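Local coordinates for uncharacterized protein (Arthrobacter sp., PDB 3KOP) that is of unknown function but adopts a cyclophilin-like beta-barrel fold and belongs to the uncharacterised DUF3830 family, at residues Val51-His63 against Ile169-Arg183. Residues are numbered along the deposited sequence; the frame is centred on the assembly and turned at random.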
loop_
_atom_site.group_PDB
_atom_site.type_symbol
_atom_site.label_atom_id
_atom_site.label_comp_id
_atom_site.label_asym_id
_atom_site.label_seq_id
_atom_site.Cartn_x
_atom_site.Cartn_y
_atom_site.Cartn_z
ATOM N N VAL F 51 -24.719 12.181 -12.882
ATOM C CA VAL F 51 -25.364 10.903 -13.175
ATOM C C VAL F 51 -26.899 11.041 -13.376
ATOM O O VAL F 51 -27.438 10.627 -14.407
ATOM C CB VAL F 51 -25.030 9.867 -12.112
ATOM C CG1 VAL F 51 -25.821 8.558 -12.325
ATOM C CG2 VAL F 51 -23.484 9.590 -12.108
ATOM N N TRP F 52 -27.603 11.635 -12.411
ATOM C CA TRP F 52 -29.059 11.822 -12.517
ATOM C C TRP F 52 -29.446 12.428 -13.865
ATOM O O TRP F 52 -30.340 11.929 -14.567
ATOM C CB TRP F 52 -29.590 12.718 -11.401
ATOM C CG TRP F 52 -31.108 12.918 -11.495
ATOM C CD1 TRP F 52 -31.782 13.900 -12.190
ATOM C CD2 TRP F 52 -32.118 12.077 -10.917
ATOM N NE1 TRP F 52 -33.138 13.713 -12.075
ATOM C CE2 TRP F 52 -33.377 12.611 -11.292
ATOM C CE3 TRP F 52 -32.081 10.941 -10.095
ATOM C CZ2 TRP F 52 -34.590 12.048 -10.858
ATOM C CZ3 TRP F 52 -33.279 10.361 -9.694
ATOM C CH2 TRP F 52 -34.520 10.924 -10.062
ATOM N N ASP F 53 -28.796 13.532 -14.201
ATOM C CA ASP F 53 -29.103 14.287 -15.422
ATOM C C ASP F 53 -29.033 13.423 -16.683
ATOM O O ASP F 53 -29.789 13.627 -17.619
ATOM C CB ASP F 53 -28.169 15.502 -15.571
ATOM C CG ASP F 53 -28.479 16.624 -14.582
ATOM O OD1 ASP F 53 -29.407 16.478 -13.761
ATOM O OD2 ASP F 53 -27.771 17.654 -14.615
ATOM N N ALA F 54 -28.141 12.432 -16.676
ATOM C CA ALA F 54 -27.859 11.620 -17.872
ATOM C C ALA F 54 -28.558 10.282 -17.907
ATOM O O ALA F 54 -28.445 9.562 -18.906
ATOM C CB ALA F 54 -26.341 11.421 -18.015
ATOM N N LEU F 55 -29.320 9.938 -16.869
ATOM C CA LEU F 55 -29.985 8.640 -16.850
ATOM C C LEU F 55 -31.118 8.589 -17.879
ATOM O O LEU F 55 -31.771 9.613 -18.157
ATOM C CB LEU F 55 -30.515 8.320 -15.467
ATOM C CG LEU F 55 -29.466 8.202 -14.355
ATOM C CD1 LEU F 55 -30.178 7.951 -13.007
ATOM C CD2 LEU F 55 -28.390 7.151 -14.649
ATOM N N PRO F 56 -31.370 7.395 -18.418
ATOM C CA PRO F 56 -30.689 6.153 -18.013
ATOM C C PRO F 56 -29.310 5.952 -18.650
ATOM O O PRO F 56 -29.023 6.543 -19.686
ATOM C CB PRO F 56 -31.647 5.073 -18.514
ATOM C CG PRO F 56 -32.294 5.679 -19.701
ATOM C CD PRO F 56 -32.457 7.126 -19.372
ATOM N N GLN F 57 -28.482 5.124 -18.017
ATOM C CA GLN F 57 -27.204 4.676 -18.571
ATOM C C GLN F 57 -27.144 3.163 -18.455
ATOM O O GLN F 57 -27.384 2.556 -17.378
ATOM C CB GLN F 57 -26.018 5.312 -17.855
ATOM C CG GLN F 57 -25.914 6.805 -18.062
ATOM C CD GLN F 57 -25.508 7.170 -19.484
ATOM O OE1 GLN F 57 -24.609 6.562 -20.040
ATOM N NE2 GLN F 57 -26.130 8.211 -20.042
ATOM N N SER F 58 -26.771 2.549 -19.566
ATOM C CA SER F 58 -26.951 1.139 -19.730
ATOM C C SER F 58 -25.908 0.597 -20.661
ATOM O O SER F 58 -25.735 1.086 -21.777
ATOM C CB SER F 58 -28.332 0.887 -20.305
ATOM O OG SER F 58 -28.636 -0.493 -20.308
ATOM N N SER F 59 -25.222 -0.430 -20.205
ATOM C CA SER F 59 -24.209 -1.038 -21.030
ATOM C C SER F 59 -23.800 -2.399 -20.480
ATOM O O SER F 59 -24.144 -2.753 -19.367
ATOM C CB SER F 59 -23.012 -0.105 -21.093
ATOM O OG SER F 59 -22.010 -0.628 -21.931
ATOM N N GLN F 60 -23.073 -3.149 -21.292
ATOM C CA GLN F 60 -22.530 -4.467 -20.919
ATOM C C GLN F 60 -21.930 -4.417 -19.532
ATOM O O GLN F 60 -21.180 -3.495 -19.199
ATOM C CB GLN F 60 -21.442 -4.858 -21.944
ATOM C CG GLN F 60 -20.553 -6.018 -21.561
ATOM C CD GLN F 60 -21.280 -7.332 -21.697
ATOM O OE1 GLN F 60 -21.739 -7.656 -22.781
ATOM N NE2 GLN F 60 -21.378 -8.102 -20.596
ATOM N N VAL F 61 -22.246 -5.423 -18.725
ATOM C CA VAL F 61 -21.711 -5.519 -17.366
ATOM C C VAL F 61 -20.367 -6.253 -17.361
ATOM O O VAL F 61 -20.094 -7.144 -18.200
ATOM C CB VAL F 61 -22.717 -6.230 -16.402
ATOM C CG1 VAL F 61 -22.705 -7.759 -16.617
ATOM C CG2 VAL F 61 -22.382 -5.871 -14.903
ATOM N N PHE F 62 -19.519 -5.901 -16.407
ATOM C CA PHE F 62 -18.276 -6.619 -16.186
ATOM C C PHE F 62 -18.129 -6.889 -14.703
ATOM O O PHE F 62 -18.551 -6.098 -13.891
ATOM C CB PHE F 62 -17.086 -5.790 -16.649
ATOM C CG PHE F 62 -17.137 -5.396 -18.098
ATOM C CD1 PHE F 62 -16.673 -6.246 -19.070
ATOM C CD2 PHE F 62 -17.564 -4.143 -18.473
ATOM C CE1 PHE F 62 -16.701 -5.887 -20.398
ATOM C CE2 PHE F 62 -17.597 -3.779 -19.806
ATOM C CZ PHE F 62 -17.164 -4.655 -20.764
ATOM N N HIS F 63 -17.566 -8.038 -14.356
ATOM C CA HIS F 63 -17.142 -8.266 -12.984
ATOM C C HIS F 63 -15.713 -7.778 -12.788
ATOM O O HIS F 63 -14.849 -8.035 -13.617
ATOM C CB HIS F 63 -17.187 -9.723 -12.620
ATOM C CG HIS F 63 -17.184 -9.947 -11.146
ATOM N ND1 HIS F 63 -16.072 -9.698 -10.374
ATOM C CD2 HIS F 63 -18.168 -10.322 -10.296
ATOM C CE1 HIS F 63 -16.369 -9.932 -9.104
ATOM N NE2 HIS F 63 -17.624 -10.332 -9.029
ATOM N N ILE F 169 -22.785 -13.669 -11.772
ATOM C CA ILE F 169 -21.975 -13.123 -12.865
ATOM C C ILE F 169 -20.532 -13.643 -12.770
ATOM O O ILE F 169 -19.924 -14.018 -13.777
ATOM C CB ILE F 169 -22.022 -11.587 -12.913
ATOM C CG1 ILE F 169 -23.422 -11.142 -13.300
ATOM C CG2 ILE F 169 -20.963 -11.018 -13.878
ATOM C CD1 ILE F 169 -23.675 -9.634 -13.108
ATOM N N TRP F 170 -19.999 -13.693 -11.557
ATOM C CA TRP F 170 -18.638 -14.158 -11.334
ATOM C C TRP F 170 -18.494 -15.627 -11.807
ATOM O O TRP F 170 -17.585 -15.942 -12.570
ATOM C CB TRP F 170 -18.256 -13.971 -9.853
ATOM C CG TRP F 170 -16.962 -14.595 -9.483
ATOM C CD1 TRP F 170 -15.759 -14.431 -10.108
ATOM C CD2 TRP F 170 -16.721 -15.473 -8.375
ATOM N NE1 TRP F 170 -14.783 -15.193 -9.474
ATOM C CE2 TRP F 170 -15.351 -15.830 -8.406
ATOM C CE3 TRP F 170 -17.536 -16.016 -7.373
ATOM C CZ2 TRP F 170 -14.780 -16.703 -7.468
ATOM C CZ3 TRP F 170 -16.950 -16.873 -6.426
ATOM C CH2 TRP F 170 -15.590 -17.207 -6.495
HETATM N N MSE F 171 -19.398 -16.508 -11.374
HETATM C CA MSE F 171 -19.319 -17.933 -11.716
HETATM C C MSE F 171 -19.928 -18.290 -13.072
HETATM O O MSE F 171 -19.467 -19.244 -13.708
HETATM C CB MSE F 171 -20.013 -18.784 -10.636
HETATM C CG MSE F 171 -19.344 -18.645 -9.245
HETATM SE SE MSE F 171 -17.484 -19.211 -9.315
HETATM C CE MSE F 171 -17.754 -20.986 -10.044
ATOM N N GLY F 172 -20.971 -17.564 -13.482
ATOM C CA GLY F 172 -21.770 -17.887 -14.670
ATOM C C GLY F 172 -21.530 -16.984 -15.866
ATOM O O GLY F 172 -22.012 -17.267 -16.961
ATOM N N GLY F 173 -20.785 -15.896 -15.672
ATOM C CA GLY F 173 -20.419 -15.040 -16.769
ATOM C C GLY F 173 -21.301 -13.826 -16.946
ATOM O O GLY F 173 -22.384 -13.732 -16.343
ATOM N N ALA F 174 -20.838 -12.917 -17.802
ATOM C CA ALA F 174 -21.522 -11.646 -18.091
ATOM C C ALA F 174 -22.131 -11.575 -19.493
ATOM O O ALA F 174 -22.623 -10.516 -19.878
ATOM C CB ALA F 174 -20.548 -10.466 -17.879
ATOM N N ARG F 175 -22.109 -12.679 -20.252
ATOM C CA ARG F 175 -22.623 -12.702 -21.627
ATOM C C ARG F 175 -24.063 -12.250 -21.700
ATOM O O ARG F 175 -24.914 -12.805 -21.011
ATOM C CB ARG F 175 -22.590 -14.113 -22.220
ATOM C CG ARG F 175 -21.223 -14.692 -22.405
ATOM C CD ARG F 175 -20.333 -13.819 -23.264
ATOM N NE ARG F 175 -19.004 -14.415 -23.356
ATOM C CZ ARG F 175 -17.953 -13.832 -23.913
ATOM N NH1 ARG F 175 -18.064 -12.620 -24.444
ATOM N NH2 ARG F 175 -16.786 -14.464 -23.931
ATOM N N ASP F 176 -24.324 -11.279 -22.561
ATOM C CA ASP F 176 -25.661 -10.760 -22.833
ATOM C C ASP F 176 -26.272 -10.106 -21.616
ATOM O O ASP F 176 -27.467 -9.869 -21.585
ATOM C CB ASP F 176 -26.575 -11.861 -23.389
ATOM C CG ASP F 176 -26.062 -12.431 -24.697
ATOM O OD1 ASP F 176 -25.562 -11.627 -25.528
ATOM O OD2 ASP F 176 -26.136 -13.676 -24.893
ATOM N N GLU F 177 -25.447 -9.790 -20.618
ATOM C CA GLU F 177 -25.952 -9.186 -19.409
ATOM C C GLU F 177 -25.648 -7.735 -19.504
ATOM O O GLU F 177 -24.554 -7.359 -19.936
ATOM C CB GLU F 177 -25.330 -9.812 -18.153
ATOM C CG GLU F 177 -25.886 -9.285 -16.837
ATOM C CD GLU F 177 -27.406 -9.401 -16.719
ATOM O OE1 GLU F 177 -28.121 -8.509 -17.249
ATOM O OE2 GLU F 177 -27.886 -10.354 -16.055
ATOM N N THR F 178 -26.624 -6.923 -19.111
ATOM C CA THR F 178 -26.538 -5.460 -19.201
ATOM C C THR F 178 -26.808 -4.875 -17.821
ATOM O O THR F 178 -27.733 -5.311 -17.119
ATOM C CB THR F 178 -27.595 -4.930 -20.213
ATOM O OG1 THR F 178 -27.367 -5.531 -21.489
ATOM C CG2 THR F 178 -27.534 -3.434 -20.362
ATOM N N LEU F 179 -26.008 -3.876 -17.445
ATOM C CA LEU F 179 -26.208 -3.154 -16.200
ATOM C C LEU F 179 -26.787 -1.754 -16.485
ATOM O O LEU F 179 -26.173 -0.918 -17.178
ATOM C CB LEU F 179 -24.873 -3.026 -15.453
ATOM C CG LEU F 179 -24.877 -2.264 -14.132
ATOM C CD1 LEU F 179 -25.700 -2.984 -13.037
ATOM C CD2 LEU F 179 -23.427 -1.998 -13.670
ATOM N N THR F 180 -27.949 -1.492 -15.908
ATOM C CA THR F 180 -28.713 -0.285 -16.205
ATOM C C THR F 180 -28.954 0.577 -14.974
ATOM O O THR F 180 -29.483 0.110 -13.954
ATOM C CB THR F 180 -30.061 -0.649 -16.873
ATOM O OG1 THR F 180 -29.790 -1.316 -18.107
ATOM C CG2 THR F 180 -30.889 0.620 -17.151
ATOM N N PHE F 181 -28.535 1.841 -15.065
ATOM C CA PHE F 181 -28.866 2.830 -14.066
ATOM C C PHE F 181 -30.017 3.718 -14.568
ATOM O O PHE F 181 -29.953 4.283 -15.659
ATOM C CB PHE F 181 -27.637 3.676 -13.719
ATOM C CG PHE F 181 -26.455 2.865 -13.172
ATOM C CD1 PHE F 181 -25.627 2.171 -14.025
ATOM C CD2 PHE F 181 -26.156 2.872 -11.806
ATOM C CE1 PHE F 181 -24.537 1.451 -13.533
ATOM C CE2 PHE F 181 -25.072 2.172 -11.318
ATOM C CZ PHE F 181 -24.257 1.465 -12.188
ATOM N N SER F 182 -31.045 3.873 -13.739
ATOM C CA SER F 182 -32.255 4.628 -14.129
ATOM C C SER F 182 -32.808 5.382 -12.930
ATOM O O SER F 182 -32.535 5.038 -11.781
ATOM C CB SER F 182 -33.323 3.678 -14.692
ATOM O OG SER F 182 -33.744 2.703 -13.720
ATOM N N ARG F 183 -33.608 6.409 -13.200
ATOM C CA ARG F 183 -34.254 7.153 -12.126
ATOM C C ARG F 183 -35.407 6.339 -11.532
ATOM O O ARG F 183 -36.178 5.700 -12.278
ATOM C CB ARG F 183 -34.804 8.468 -12.652
ATOM C CG ARG F 183 -33.765 9.380 -13.211
ATOM C CD ARG F 183 -34.425 10.564 -13.912
ATOM N NE ARG F 183 -33.417 11.373 -14.545
ATOM C CZ ARG F 183 -33.656 12.335 -15.422
ATOM N NH1 ARG F 183 -34.905 12.618 -15.805
ATOM N NH2 ARG F 183 -32.643 13.007 -15.934
HETATM O O HOH W 1 -22.334 -10.055 -23.764
HETATM O O HOH W 2 -24.657 -7.224 -22.787
#
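R183 grips the carbonyl oxygen of W52 side-on: NH2 to W52 O measures 2.9 Å and NE reaches the same atom, which lies in the guanidinium plane. L55 N is a third donor to this oxygen. The guanidinium also lies flat on the W52 indole (planes 8° apart), an off-centre cation-pi pair, while CG of the extended arginine chain sits over the six-membered ring, 3.5 Å from its centroid.

At the other end, Q60 NE2 donates to A174 O (2.8 Å) and to its neighbour's carbonyl, V61 O, with both acceptors in the amide plane. E177 N approaches A174 O from the opposite face of that carbonyl, closing the 174-177 type II turn. Q60 OE1 accepts from two waters, one bridging to D176 N and one to E177 O.

Between these ends, Q57 pairs with F181 (F181 N to Q57 O, 2.7 Å) and S59 with L179 through reciprocal backbone bonds; V61 N to E177 O (3.2 Å) adds a single backbone bond beyond the last bridge, Q60 with T178. Apolar packing follows: L55 CD2 meets F181 CB at 3.7 Å. V61 holds CG1 between its backbone N and carbonyl carbon (chi1 77°), which points it at A174 and E177, while CG2, anti to the N, meets L179 CB (3.8 Å).

With axes at 168°, strands 57-60 and 178-183 form an antiparallel ladder within the curled sheet of the cyclophilin-like fold, strand 23-28 flanking the latter.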